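Local coordinates for quinone oxidoreductase 1 (Escherichia coli, PDB 1QOR), which catalyses the one-electron reduction of quinones to semiquinones with NADPH as the electron donor, working as a homodimer, at residues Asp141-Phe146 against Lys167-Val172; Val217-Trp222 against Asn240-Val245; Gly233-Phe238 against Leu259-Pro264. All coordinates share one frame; numbering follows the deposited sequence.

Interaction 1: residues Asp141-Phe146 against Lys167-Val172; sequences DEQFLF and KLIGTV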
loop_
_atom_site.group_PDB
_atom_site.type_symbol
_atom_site.label_atom_id
_atom_site.label_comp_id
_atom_site.label_asym_id
_atom_site.label_seq_id
_atom_site.Cartn_x
_atom_site.Cartn_y
_atom_site.Cartn_z
ATOM N N ASP A 141 2.093 0.663 -24.112
ATOM C CA ASP A 141 3.371 -0.050 -24.063
ATOM C C ASP A 141 3.804 -0.548 -22.698
ATOM O O ASP A 141 4.787 -1.299 -22.600
ATOM C CB ASP A 141 4.521 0.779 -24.616
ATOM C CG ASP A 141 4.329 1.127 -26.043
ATOM O OD1 ASP A 141 4.080 0.215 -26.874
ATOM O OD2 ASP A 141 4.376 2.340 -26.330
ATOM N N GLU A 142 3.118 -0.130 -21.636
ATOM C CA GLU A 142 3.523 -0.563 -20.311
ATOM C C GLU A 142 3.330 -2.051 -20.116
ATOM O O GLU A 142 2.264 -2.568 -20.425
ATOM C CB GLU A 142 2.739 0.183 -19.254
ATOM C CG GLU A 142 3.160 -0.214 -17.860
ATOM C CD GLU A 142 2.695 0.737 -16.772
ATOM O OE1 GLU A 142 1.855 1.623 -17.023
ATOM O OE2 GLU A 142 3.212 0.606 -15.652
ATOM N N GLN A 143 4.346 -2.726 -19.578
ATOM C CA GLN A 143 4.278 -4.158 -19.283
ATOM C C GLN A 143 3.860 -4.287 -17.813
ATOM O O GLN A 143 4.363 -3.573 -16.972
ATOM C CB GLN A 143 5.649 -4.822 -19.453
ATOM C CG GLN A 143 6.286 -4.641 -20.833
ATOM C CD GLN A 143 7.667 -5.308 -20.967
ATOM O OE1 GLN A 143 8.225 -5.360 -22.053
ATOM N NE2 GLN A 143 8.212 -5.800 -19.889
ATOM N N PHE A 144 2.960 -5.198 -17.495
ATOM C CA PHE A 144 2.549 -5.351 -16.112
ATOM C C PHE A 144 2.020 -6.766 -16.000
ATOM O O PHE A 144 1.670 -7.376 -17.031
ATOM C CB PHE A 144 1.465 -4.330 -15.733
ATOM C CG PHE A 144 0.198 -4.466 -16.524
ATOM C CD1 PHE A 144 0.084 -3.908 -17.813
ATOM C CD2 PHE A 144 -0.916 -5.138 -15.983
ATOM C CE1 PHE A 144 -1.117 -4.010 -18.541
ATOM C CE2 PHE A 144 -2.119 -5.237 -16.722
ATOM C CZ PHE A 144 -2.208 -4.665 -18.003
ATOM N N LEU A 145 1.954 -7.275 -14.774
ATOM C CA LEU A 145 1.483 -8.624 -14.528
ATOM C C LEU A 145 0.006 -8.677 -14.057
ATOM O O LEU A 145 -0.446 -7.815 -13.260
ATOM C CB LEU A 145 2.430 -9.300 -13.529
ATOM C CG LEU A 145 2.165 -10.749 -13.119
ATOM C CD1 LEU A 145 2.415 -11.653 -14.280
ATOM C CD2 LEU A 145 3.086 -11.107 -11.931
ATOM N N PHE A 146 -0.739 -9.697 -14.511
ATOM C CA PHE A 146 -2.143 -9.822 -14.156
ATOM C C PHE A 146 -2.414 -11.297 -14.014
ATOM O O PHE A 146 -2.332 -12.034 -14.986
ATOM C CB PHE A 146 -3.019 -9.191 -15.244
ATOM C CG PHE A 146 -4.414 -8.826 -14.794
ATOM C CD1 PHE A 146 -5.375 -9.818 -14.544
ATOM C CD2 PHE A 146 -4.774 -7.489 -14.622
ATOM C CE1 PHE A 146 -6.689 -9.474 -14.124
ATOM C CE2 PHE A 146 -6.069 -7.132 -14.205
ATOM C CZ PHE A 146 -7.033 -8.137 -13.956
ATOM N N LYS A 167 0.842 -3.872 -22.442
ATOM C CA LYS A 167 1.366 -5.219 -22.500
ATOM C C LYS A 167 1.153 -6.081 -21.255
ATOM O O LYS A 167 2.024 -6.238 -20.402
ATOM C CB LYS A 167 2.845 -5.192 -22.915
ATOM C CG LYS A 167 3.120 -4.549 -24.303
ATOM C CD LYS A 167 4.623 -4.630 -24.575
ATOM C CE LYS A 167 5.043 -3.983 -25.887
ATOM N NZ LYS A 167 4.176 -4.424 -27.002
ATOM N N LEU A 168 -0.005 -6.703 -21.205
ATOM C CA LEU A 168 -0.339 -7.548 -20.098
ATOM C C LEU A 168 0.421 -8.864 -20.179
ATOM O O LEU A 168 0.433 -9.515 -21.231
ATOM C CB LEU A 168 -1.873 -7.808 -20.086
ATOM C CG LEU A 168 -2.526 -8.677 -18.978
ATOM C CD1 LEU A 168 -3.905 -8.110 -18.694
ATOM C CD2 LEU A 168 -2.612 -10.160 -19.309
ATOM N N ILE A 169 1.075 -9.229 -19.081
ATOM C CA ILE A 169 1.756 -10.504 -18.963
ATOM C C ILE A 169 0.796 -11.257 -17.999
ATOM O O ILE A 169 0.625 -10.847 -16.851
ATOM C CB ILE A 169 3.156 -10.310 -18.319
ATOM C CG1 ILE A 169 4.031 -9.399 -19.188
ATOM C CG2 ILE A 169 3.783 -11.646 -17.948
ATOM C CD1 ILE A 169 5.233 -8.808 -18.425
ATOM N N GLY A 170 0.111 -12.297 -18.463
ATOM C CA GLY A 170 -0.842 -12.987 -17.606
ATOM C C GLY A 170 -0.321 -14.295 -17.073
ATOM O O GLY A 170 0.694 -14.766 -17.584
ATOM N N THR A 171 -0.925 -14.815 -15.996
ATOM C CA THR A 171 -0.548 -16.112 -15.448
ATOM C C THR A 171 -1.808 -16.933 -15.541
ATOM O O THR A 171 -2.892 -16.390 -15.349
ATOM C CB THR A 171 -0.141 -16.068 -13.938
ATOM O OG1 THR A 171 -1.224 -15.559 -13.158
ATOM C CG2 THR A 171 1.090 -15.199 -13.730
ATOM N N VAL A 172 -1.692 -18.222 -15.840
ATOM C CA VAL A 172 -2.854 -19.109 -15.959
ATOM C C VAL A 172 -2.410 -20.456 -15.460
ATOM O O VAL A 172 -1.211 -20.702 -15.347
ATOM C CB VAL A 172 -3.339 -19.301 -17.430
ATOM C CG1 VAL A 172 -3.865 -17.998 -18.013
ATOM C CG2 VAL A 172 -2.197 -19.857 -18.301
HETATM O O HOH W 1 2.442 -2.026 -27.114
#

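Interaction 2: residues Val217-Trp222 against Asn240-Val245; sequences VGRDTW and NSSGAV. With NDP (NADPH dihydro-nicotinamide-adenine-dinucleotide phosphate), chain D.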
loop_
_atom_site.group_PDB
_atom_site.type_symbol
_atom_site.label_atom_id
_atom_site.label_comp_id
_atom_site.label_asym_id
_atom_site.label_seq_id
_atom_site.Cartn_x
_atom_site.Cartn_y
_atom_site.Cartn_z
ATOM N N VAL A 217 -5.282 -13.882 -6.935
ATOM C CA VAL A 217 -5.233 -15.233 -6.390
ATOM C C VAL A 217 -4.976 -15.285 -4.880
ATOM O O VAL A 217 -5.395 -16.240 -4.202
ATOM C CB VAL A 217 -4.471 -16.291 -7.314
ATOM C CG1 VAL A 217 -4.025 -15.691 -8.636
ATOM C CG2 VAL A 217 -3.438 -17.140 -6.565
ATOM N N GLY A 218 -4.359 -14.223 -4.360
ATOM C CA GLY A 218 -4.139 -14.144 -2.939
ATOM C C GLY A 218 -2.991 -14.931 -2.346
ATOM O O GLY A 218 -1.822 -14.743 -2.715
ATOM N N ARG A 219 -3.338 -15.821 -1.427
ATOM C CA ARG A 219 -2.375 -16.621 -0.676
ATOM C C ARG A 219 -1.239 -17.303 -1.436
ATOM O O ARG A 219 -0.051 -17.059 -1.138
ATOM C CB ARG A 219 -3.151 -17.626 0.166
ATOM C CG ARG A 219 -2.375 -18.699 0.859
ATOM C CD ARG A 219 -3.372 -19.529 1.626
ATOM N NE ARG A 219 -2.974 -20.929 1.731
ATOM C CZ ARG A 219 -3.260 -21.882 0.831
ATOM N NH1 ARG A 219 -3.958 -21.617 -0.289
ATOM N NH2 ARG A 219 -2.846 -23.132 1.066
ATOM N N ASP A 220 -1.595 -18.092 -2.451
ATOM C CA ASP A 220 -0.592 -18.842 -3.226
ATOM C C ASP A 220 0.477 -18.046 -3.962
ATOM O O ASP A 220 1.605 -18.506 -4.060
ATOM C CB ASP A 220 -1.254 -19.833 -4.189
ATOM C CG ASP A 220 -1.928 -20.995 -3.472
ATOM O OD1 ASP A 220 -1.769 -21.154 -2.227
ATOM O OD2 ASP A 220 -2.638 -21.777 -4.156
ATOM N N THR A 221 0.169 -16.811 -4.346
ATOM C CA THR A 221 1.098 -16.022 -5.141
ATOM C C THR A 221 1.705 -14.799 -4.476
ATOM O O THR A 221 2.549 -14.109 -5.070
ATOM C CB THR A 221 0.403 -15.557 -6.444
ATOM O OG1 THR A 221 -0.887 -14.983 -6.127
ATOM C CG2 THR A 221 0.217 -16.741 -7.396
ATOM N N TRP A 222 1.288 -14.542 -3.246
ATOM C CA TRP A 222 1.745 -13.386 -2.500
ATOM C C TRP A 222 3.243 -13.073 -2.598
ATOM O O TRP A 222 3.644 -11.987 -3.014
ATOM C CB TRP A 222 1.292 -13.522 -1.013
ATOM C CG TRP A 222 1.793 -12.399 -0.078
ATOM C CD1 TRP A 222 2.696 -12.533 0.933
ATOM C CD2 TRP A 222 1.457 -10.986 -0.136
ATOM N NE1 TRP A 222 2.946 -11.309 1.495
ATOM C CE2 TRP A 222 2.204 -10.343 0.865
ATOM C CE3 TRP A 222 0.589 -10.219 -0.931
ATOM C CZ2 TRP A 222 2.122 -8.956 1.101
ATOM C CZ3 TRP A 222 0.497 -8.834 -0.688
ATOM C CH2 TRP A 222 1.265 -8.220 0.322
ATOM N N ASN A 240 -9.150 -13.371 -3.344
ATOM C CA ASN A 240 -8.721 -14.375 -2.369
ATOM C C ASN A 240 -9.039 -15.755 -2.978
ATOM O O ASN A 240 -9.440 -16.654 -2.225
ATOM C CB ASN A 240 -9.533 -14.296 -1.048
ATOM C CG ASN A 240 -9.929 -12.898 -0.667
ATOM O OD1 ASN A 240 -11.110 -12.613 -0.511
ATOM N ND2 ASN A 240 -8.966 -12.013 -0.536
ATOM N N SER A 241 -8.803 -15.954 -4.285
ATOM C CA SER A 241 -9.142 -17.223 -4.922
ATOM C C SER A 241 -8.533 -18.438 -4.279
ATOM O O SER A 241 -9.203 -19.467 -4.134
ATOM C CB SER A 241 -8.827 -17.198 -6.396
ATOM O OG SER A 241 -9.582 -16.172 -7.034
ATOM N N SER A 242 -7.264 -18.347 -3.899
ATOM C CA SER A 242 -6.624 -19.477 -3.244
ATOM C C SER A 242 -6.655 -19.274 -1.717
ATOM O O SER A 242 -6.082 -20.069 -0.988
ATOM C CB SER A 242 -5.166 -19.603 -3.699
ATOM O OG SER A 242 -4.366 -18.513 -3.258
ATOM N N GLY A 243 -7.244 -18.180 -1.252
ATOM C CA GLY A 243 -7.266 -17.909 0.166
ATOM C C GLY A 243 -6.863 -16.473 0.416
ATOM O O GLY A 243 -6.185 -15.873 -0.429
ATOM N N ALA A 244 -7.318 -15.887 1.526
ATOM C CA ALA A 244 -6.967 -14.499 1.846
ATOM C C ALA A 244 -5.486 -14.416 2.188
ATOM O O ALA A 244 -4.856 -15.445 2.484
ATOM C CB ALA A 244 -7.798 -13.988 3.041
ATOM N N VAL A 245 -4.903 -13.224 2.090
ATOM C CA VAL A 245 -3.500 -13.124 2.484
ATOM C C VAL A 245 -3.447 -12.620 3.934
ATOM O O VAL A 245 -3.931 -11.534 4.266
ATOM C CB VAL A 245 -2.509 -12.434 1.428
ATOM C CG1 VAL A 245 -3.210 -12.030 0.144
ATOM C CG2 VAL A 245 -1.641 -11.365 2.059
HETATM P PA NDP D . -12.454 -16.456 -12.139
HETATM O O1A NDP D . -13.435 -16.789 -13.203
HETATM O O2A NDP D . -11.246 -15.672 -12.509
HETATM O O5B NDP D . -12.060 -17.723 -11.336
HETATM C C5B NDP D . -10.985 -17.759 -10.434
HETATM C C4B NDP D . -9.766 -18.245 -11.157
HETATM O O4B NDP D . -8.737 -17.967 -10.217
HETATM C C3B NDP D . -9.663 -19.750 -11.436
HETATM O O3B NDP D . -10.348 -20.063 -12.678
HETATM C C2B NDP D . -8.167 -20.003 -11.329
HETATM O O2B NDP D . -7.604 -19.885 -12.629
HETATM C C1B NDP D . -7.649 -18.872 -10.337
HETATM N N9A NDP D . -7.202 -19.604 -9.141
HETATM C C8A NDP D . -5.960 -19.717 -8.671
HETATM N N7A NDP D . -5.953 -20.506 -7.589
HETATM C C5A NDP D . -7.209 -20.858 -7.427
HETATM C C6A NDP D . -7.679 -21.709 -6.434
HETATM N N6A NDP D . -6.890 -22.260 -5.520
HETATM N N1A NDP D . -8.989 -21.955 -6.459
HETATM C C2A NDP D . -9.828 -21.417 -7.387
HETATM N N3A NDP D . -9.363 -20.604 -8.339
HETATM C C4A NDP D . -8.029 -20.320 -8.374
HETATM O O3 NDP D . -13.309 -15.549 -11.153
HETATM P PN NDP D . -13.928 -14.096 -11.200
HETATM O O1N NDP D . -13.680 -13.413 -12.521
HETATM O O2N NDP D . -15.339 -14.160 -10.661
HETATM O O5D NDP D . -12.989 -13.393 -10.044
HETATM C C5D NDP D . -11.570 -13.328 -10.077
HETATM C C4D NDP D . -11.025 -12.818 -8.785
HETATM O O4D NDP D . -11.315 -11.410 -8.638
HETATM C C3D NDP D . -11.609 -13.511 -7.559
HETATM O O3D NDP D . -10.580 -13.747 -6.594
HETATM C C2D NDP D . -12.627 -12.460 -7.065
HETATM O O2D NDP D . -12.922 -12.622 -5.700
HETATM C C1D NDP D . -11.923 -11.157 -7.309
HETATM N N1N NDP D . -12.687 -9.912 -7.592
HETATM C C2N NDP D . -12.370 -8.759 -6.918
HETATM C C3N NDP D . -13.087 -7.610 -7.206
HETATM C C7N NDP D . -12.752 -6.294 -6.515
HETATM O O7N NDP D . -13.350 -5.262 -6.795
HETATM N N7N NDP D . -11.787 -6.370 -5.623
HETATM C C4N NDP D . -14.097 -7.598 -8.153
HETATM C C5N NDP D . -14.403 -8.784 -8.833
HETATM C C6N NDP D . -13.694 -9.935 -8.535
HETATM P P2B NDP D . -6.226 -20.720 -13.047
HETATM O O1X NDP D . -5.822 -20.135 -14.344
HETATM O O2X NDP D . -5.262 -20.457 -11.971
HETATM O O3X NDP D . -6.680 -22.123 -13.098
#

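Interaction 3: residues Gly233-Phe238 against Leu259-Pro264; sequences GLMVSF and LYVTRP. With NDP (NADPH dihydro-nicotinamide-adenine-dinucleotide phosphate), chain D; SO4 (sulfate ion), chain C.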
loop_
_atom_site.group_PDB
_atom_site.type_symbol
_atom_site.label_atom_id
_atom_site.label_comp_id
_atom_site.label_asym_id
_atom_site.label_seq_id
_atom_site.Cartn_x
_atom_site.Cartn_y
_atom_site.Cartn_z
ATOM N N GLY A 233 7.243 -0.210 -6.432
ATOM C CA GLY A 233 6.138 -0.649 -7.269
ATOM C C GLY A 233 4.870 -0.828 -6.458
ATOM O O GLY A 233 4.885 -0.754 -5.215
ATOM N N LEU A 234 3.765 -1.098 -7.145
ATOM C CA LEU A 234 2.471 -1.250 -6.497
ATOM C C LEU A 234 1.890 -2.623 -6.625
ATOM O O LEU A 234 1.693 -3.095 -7.737
ATOM C CB LEU A 234 1.477 -0.263 -7.074
ATOM C CG LEU A 234 0.028 -0.378 -6.568
ATOM C CD1 LEU A 234 -0.178 0.078 -5.083
ATOM C CD2 LEU A 234 -0.830 0.474 -7.504
ATOM N N MET A 235 1.598 -3.257 -5.489
ATOM C CA MET A 235 1.000 -4.582 -5.458
ATOM C C MET A 235 -0.505 -4.396 -5.204
ATOM O O MET A 235 -0.889 -3.791 -4.180
ATOM C CB MET A 235 1.664 -5.434 -4.357
ATOM C CG MET A 235 0.900 -6.692 -3.955
ATOM S SD MET A 235 0.770 -7.916 -5.281
ATOM C CE MET A 235 0.348 -9.469 -4.441
ATOM N N VAL A 236 -1.344 -4.812 -6.168
ATOM C CA VAL A 236 -2.797 -4.724 -6.038
ATOM C C VAL A 236 -3.384 -6.091 -5.697
ATOM O O VAL A 236 -3.468 -6.982 -6.552
ATOM C CB VAL A 236 -3.459 -4.135 -7.313
ATOM C CG1 VAL A 236 -5.000 -3.899 -7.084
ATOM C CG2 VAL A 236 -2.775 -2.798 -7.694
ATOM N N SER A 237 -3.673 -6.317 -4.412
ATOM C CA SER A 237 -4.262 -7.583 -3.961
ATOM C C SER A 237 -5.788 -7.388 -4.022
ATOM O O SER A 237 -6.356 -6.635 -3.224
ATOM C CB SER A 237 -3.816 -7.857 -2.539
ATOM O OG SER A 237 -4.261 -9.138 -2.128
ATOM N N PHE A 238 -6.469 -8.031 -4.977
ATOM C CA PHE A 238 -7.896 -7.778 -5.133
ATOM C C PHE A 238 -8.759 -9.009 -5.181
ATOM O O PHE A 238 -9.900 -8.941 -5.615
ATOM C CB PHE A 238 -8.136 -6.852 -6.360
ATOM C CG PHE A 238 -8.015 -7.539 -7.714
ATOM C CD1 PHE A 238 -6.775 -7.714 -8.312
ATOM C CD2 PHE A 238 -9.164 -7.965 -8.396
ATOM C CE1 PHE A 238 -6.657 -8.299 -9.575
ATOM C CE2 PHE A 238 -9.082 -8.559 -9.655
ATOM C CZ PHE A 238 -7.823 -8.730 -10.258
ATOM N N LEU A 259 7.797 -1.117 -1.266
ATOM C CA LEU A 259 6.638 -1.307 -2.109
ATOM C C LEU A 259 5.365 -0.744 -1.485
ATOM O O LEU A 259 5.326 -0.441 -0.277
ATOM C CB LEU A 259 6.442 -2.813 -2.307
ATOM C CG LEU A 259 7.636 -3.624 -2.854
ATOM C CD1 LEU A 259 7.307 -5.117 -2.948
ATOM C CD2 LEU A 259 7.996 -3.066 -4.233
ATOM N N TYR A 260 4.367 -0.517 -2.351
ATOM C CA TYR A 260 3.040 -0.103 -1.934
ATOM C C TYR A 260 2.105 -1.312 -2.166
ATOM O O TYR A 260 2.367 -2.187 -3.007
ATOM C CB TYR A 260 2.500 1.045 -2.737
ATOM C CG TYR A 260 3.219 2.359 -2.602
ATOM C CD1 TYR A 260 4.475 2.558 -3.181
ATOM C CD2 TYR A 260 2.583 3.466 -2.025
ATOM C CE1 TYR A 260 5.062 3.816 -3.204
ATOM C CE2 TYR A 260 3.175 4.740 -2.043
ATOM C CZ TYR A 260 4.395 4.888 -2.632
ATOM O OH TYR A 260 4.951 6.118 -2.658
ATOM N N VAL A 261 1.090 -1.434 -1.319
ATOM C CA VAL A 261 0.088 -2.466 -1.492
ATOM C C VAL A 261 -1.287 -1.862 -1.166
ATOM O O VAL A 261 -1.412 -0.963 -0.317
ATOM C CB VAL A 261 0.413 -3.765 -0.710
ATOM C CG1 VAL A 261 0.616 -3.474 0.720
ATOM C CG2 VAL A 261 -0.739 -4.785 -0.860
ATOM N N THR A 262 -2.305 -2.296 -1.901
ATOM C CA THR A 262 -3.649 -1.805 -1.681
ATOM C C THR A 262 -4.525 -3.007 -1.872
ATOM O O THR A 262 -4.110 -3.963 -2.533
ATOM C CB THR A 262 -4.047 -0.684 -2.655
ATOM O OG1 THR A 262 -5.379 -0.228 -2.345
ATOM C CG2 THR A 262 -3.990 -1.174 -4.128
ATOM N N ARG A 263 -5.637 -3.049 -1.131
ATOM C CA ARG A 263 -6.577 -4.163 -1.232
ATOM C C ARG A 263 -7.932 -3.498 -1.501
ATOM O O ARG A 263 -8.689 -3.209 -0.582
ATOM C CB ARG A 263 -6.587 -4.978 0.055
ATOM C CG ARG A 263 -7.014 -6.427 -0.146
ATOM C CD ARG A 263 -8.360 -6.563 -0.919
ATOM N NE ARG A 263 -8.722 -7.966 -1.147
ATOM C CZ ARG A 263 -9.789 -8.362 -1.838
ATOM N NH1 ARG A 263 -10.610 -7.471 -2.392
ATOM N NH2 ARG A 263 -10.060 -9.657 -1.927
ATOM N N PRO A 264 -8.246 -3.249 -2.785
ATOM C CA PRO A 264 -9.499 -2.597 -3.188
ATOM C C PRO A 264 -10.723 -3.504 -3.384
ATOM O O PRO A 264 -10.618 -4.734 -3.502
ATOM C CB PRO A 264 -9.101 -1.935 -4.512
ATOM C CG PRO A 264 -8.263 -3.029 -5.139
ATOM C CD PRO A 264 -7.423 -3.576 -3.978
HETATM P PA NDP D . -12.454 -16.456 -12.139
HETATM O O1A NDP D . -13.435 -16.789 -13.203
HETATM O O2A NDP D . -11.246 -15.672 -12.509
HETATM O O5B NDP D . -12.060 -17.723 -11.336
HETATM C C5B NDP D . -10.985 -17.759 -10.434
HETATM C C4B NDP D . -9.766 -18.245 -11.157
HETATM O O4B NDP D . -8.737 -17.967 -10.217
HETATM C C3B NDP D . -9.663 -19.750 -11.436
HETATM O O3B NDP D . -10.348 -20.063 -12.678
HETATM C C2B NDP D . -8.167 -20.003 -11.329
HETATM O O2B NDP D . -7.604 -19.885 -12.629
HETATM C C1B NDP D . -7.649 -18.872 -10.337
HETATM N N9A NDP D . -7.202 -19.604 -9.141
HETATM C C8A NDP D . -5.960 -19.717 -8.671
HETATM N N7A NDP D . -5.953 -20.506 -7.589
HETATM C C5A NDP D . -7.209 -20.858 -7.427
HETATM C C6A NDP D . -7.679 -21.709 -6.434
HETATM N N6A NDP D . -6.890 -22.260 -5.520
HETATM N N1A NDP D . -8.989 -21.955 -6.459
HETATM C C2A NDP D . -9.828 -21.417 -7.387
HETATM N N3A NDP D . -9.363 -20.604 -8.339
HETATM C C4A NDP D . -8.029 -20.320 -8.374
HETATM O O3 NDP D . -13.309 -15.549 -11.153
HETATM P PN NDP D . -13.928 -14.096 -11.200
HETATM O O1N NDP D . -13.680 -13.413 -12.521
HETATM O O2N NDP D . -15.339 -14.160 -10.661
HETATM O O5D NDP D . -12.989 -13.393 -10.044
HETATM C C5D NDP D . -11.570 -13.328 -10.077
HETATM C C4D NDP D . -11.025 -12.818 -8.785
HETATM O O4D NDP D . -11.315 -11.410 -8.638
HETATM C C3D NDP D . -11.609 -13.511 -7.559
HETATM O O3D NDP D . -10.580 -13.747 -6.594
HETATM C C2D NDP D . -12.627 -12.460 -7.065
HETATM O O2D NDP D . -12.922 -12.622 -5.700
HETATM C C1D NDP D . -11.923 -11.157 -7.309
HETATM N N1N NDP D . -12.687 -9.912 -7.592
HETATM C C2N NDP D . -12.370 -8.759 -6.918
HETATM C C3N NDP D . -13.087 -7.610 -7.206
HETATM C C7N NDP D . -12.752 -6.294 -6.515
HETATM O O7N NDP D . -13.350 -5.262 -6.795
HETATM N N7N NDP D . -11.787 -6.370 -5.623
HETATM C C4N NDP D . -14.097 -7.598 -8.153
HETATM C C5N NDP D . -14.403 -8.784 -8.833
HETATM C C6N NDP D . -13.694 -9.935 -8.535
HETATM P P2B NDP D . -6.226 -20.720 -13.047
HETATM O O1X NDP D . -5.822 -20.135 -14.344
HETATM O O2X NDP D . -5.262 -20.457 -11.971
HETATM O O3X NDP D . -6.680 -22.123 -13.098
HETATM S S SO4 C . -13.559 -9.681 -3.745
HETATM O O1 SO4 C . -12.971 -10.597 -2.921
HETATM O O2 SO4 C . -14.286 -10.371 -4.825
HETATM O O3 SO4 C . -12.663 -8.625 -4.027
HETATM O O4 SO4 C . -14.501 -8.861 -3.235
HETATM O O HOH W 2 -6.731 -10.009 -1.317
#

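Interaction 1: residues Asp141-Phe146 against Lys167-Val172
Phe144 sets CG between its backbone N and carbonyl carbon (chi1 62°), and this swings the ring across to Leu168. Leu168 CA sits over one face of that ring, 4.2 Å from its centroid, in a CH-pi contact. Leu168 has CG anti to the backbone N (chi1 -179°), and its CD1 reaches Phe146 CB at 3.7 Å. On the other face of the sheet, Leu145 CD1 rests against Ile169 O, at 3.2 Å, and touches Ile169 CG2 and Thr171 CG2. Strands 143-146 and 167-172 run parallel, joined by helix 152-164 in a right-handed beta-alpha-beta crossover of the Rossmann fold. Ala157 and Ala161 of that helix cover the face that carries Phe144, Phe146 and Leu168. Leu201 and Ile204 of helix 197-204 pack on Ile169 from the other face. Five backbone hydrogen bonds join the two segments, from Glu142 O to Thr171 N. Ile169 N lies 2.8 Å from Phe144 O, while Thr171 N to Phe146 O stretches to 3.3 Å. At the Asp141 end the Lys167 chain runs past Gln143 CG and Asp141 O. A water there accepts from Lys167 NZ at 3.0 Å and donates to Asp141 OD1, bridging two opposite charges that do not touch.

Interaction 2: residues Val217-Trp222 against Asn240-Val245
Ser242 OG sits between two backbone groups of the facing loop. It donates to Val217 O at 2.7 Å and accepts from Asp220 N at 2.9 Å, the latter N-H pointing almost straight at it (174°). Its chi1 of 67° tucks OG between the backbone N and the carbonyl carbon, within reach of both partners. Val217 O is gripped twice: Ser242 N approaches in the carbonyl plane and Ser242 OG from above it. With the hydroxyl of Ser242 removed, as by an alanine, Asp220 N would probably lose its acceptor and Val217 O one of its two donors.

The packing is tight around Gly218. A side chain at this position would run into Gly243 O, which instead accepts from Arg219 N at 3.0 Å. Val245 CG1 lies against Gly218, and Val245 CG2 sits over one face of the Trp222 six-membered ring, 4.0 Å from its centroid. Leu250 of the second subunit packs on both Val245 and Trp222. The solvent side is looser. Arg219 and Asp220 are exposed there, and Arg219 NH1 makes only a weak bond to Ser242 O. Its salt bridge to Asp220 OD1 rests on charge alone, as the oxygen lies well out of the guanidinium plane.

Residues Asn240 to Gly243 form a type I beta turn beside the cofactor. Ser241 OG and O3D of the nicotinamide ribose of NADPH share a hydrogen bond of 2.7 Å, and Val217 CB lies near adenine C8A. Both loops follow strands of the Rossmann sheet, at the end where the dinucleotide binds. The two loops are thus probably held together mainly by uncharged hydrogen bonds through Ser242 and Gly243; the ion pair stays within 217-222, and its arginine adds only the weak bond to Ser242 O.

Interaction 3: residues Gly233-Phe238 against Leu259-Pro264
Strands 233-237 and 260-262 run parallel, their axes 4.6 Å apart at closest approach and inclined by 21°, with four backbone hydrogen bonds between the segments. Leu234 CD1 meets Tyr260 CB at 3.7 Å, the two side chains crossing at about a right angle. On the opposite face Met235 and Val261 lie side by side. Pro264 CG packs against Val236 CG1 and Phe238 CB. Arg263 CG stands anti to its backbone N (chi1 -154°) and the chain bends at chi2, which carries the guanidinium past Ser237 O until one face lies over Phe238 C. Its edge meets a sulfate ion, probably from the crystallisation liquor, with NH1 donating to sulfate O3 at 2.9 Å and NH2 to O1. NH1 also donates to Pro264 O at 3.0 Å, and a water links Arg263 NE to Ser237 OG. Tyr260, Val261 and Thr262 pair antiparallel with a strand of the second subunit, so the sheet continues across the dimer. Pro264 O accepts from carboxamide N7N of NADPH at 2.9 Å, and the Phe238 ring edge faces the nicotinamide. A backbone group just past the parallel strands thus binds the carboxamide, consistent with the Rossmann domain of the zinc-containing alcohol dehydrogenase family.

Interactions 1 and 3 belong to the same six-stranded parallel sheet, with strand 210-215 between strands 143-146 and 233-237. Their centres are 15 Å apart, and they touch where Phe146 CZ meets Phe238 CZ at 3.8 Å. Interaction 2 lies about 13 Å from interaction 3, centre to centre, and its segments alternate with those of interaction 3 along the chain. Trp222 CE3 packs on Met235 CE at 3.6 Å, and Val245 CG1 on Ser237 OG. Interaction 2 serves the adenosine and nicotinamide ribose side of NADPH, while interaction 3 holds the nicotinamide. Interaction 1 reaches the cofactor through Val172. Interactions 2 and 3 also meet the second subunit.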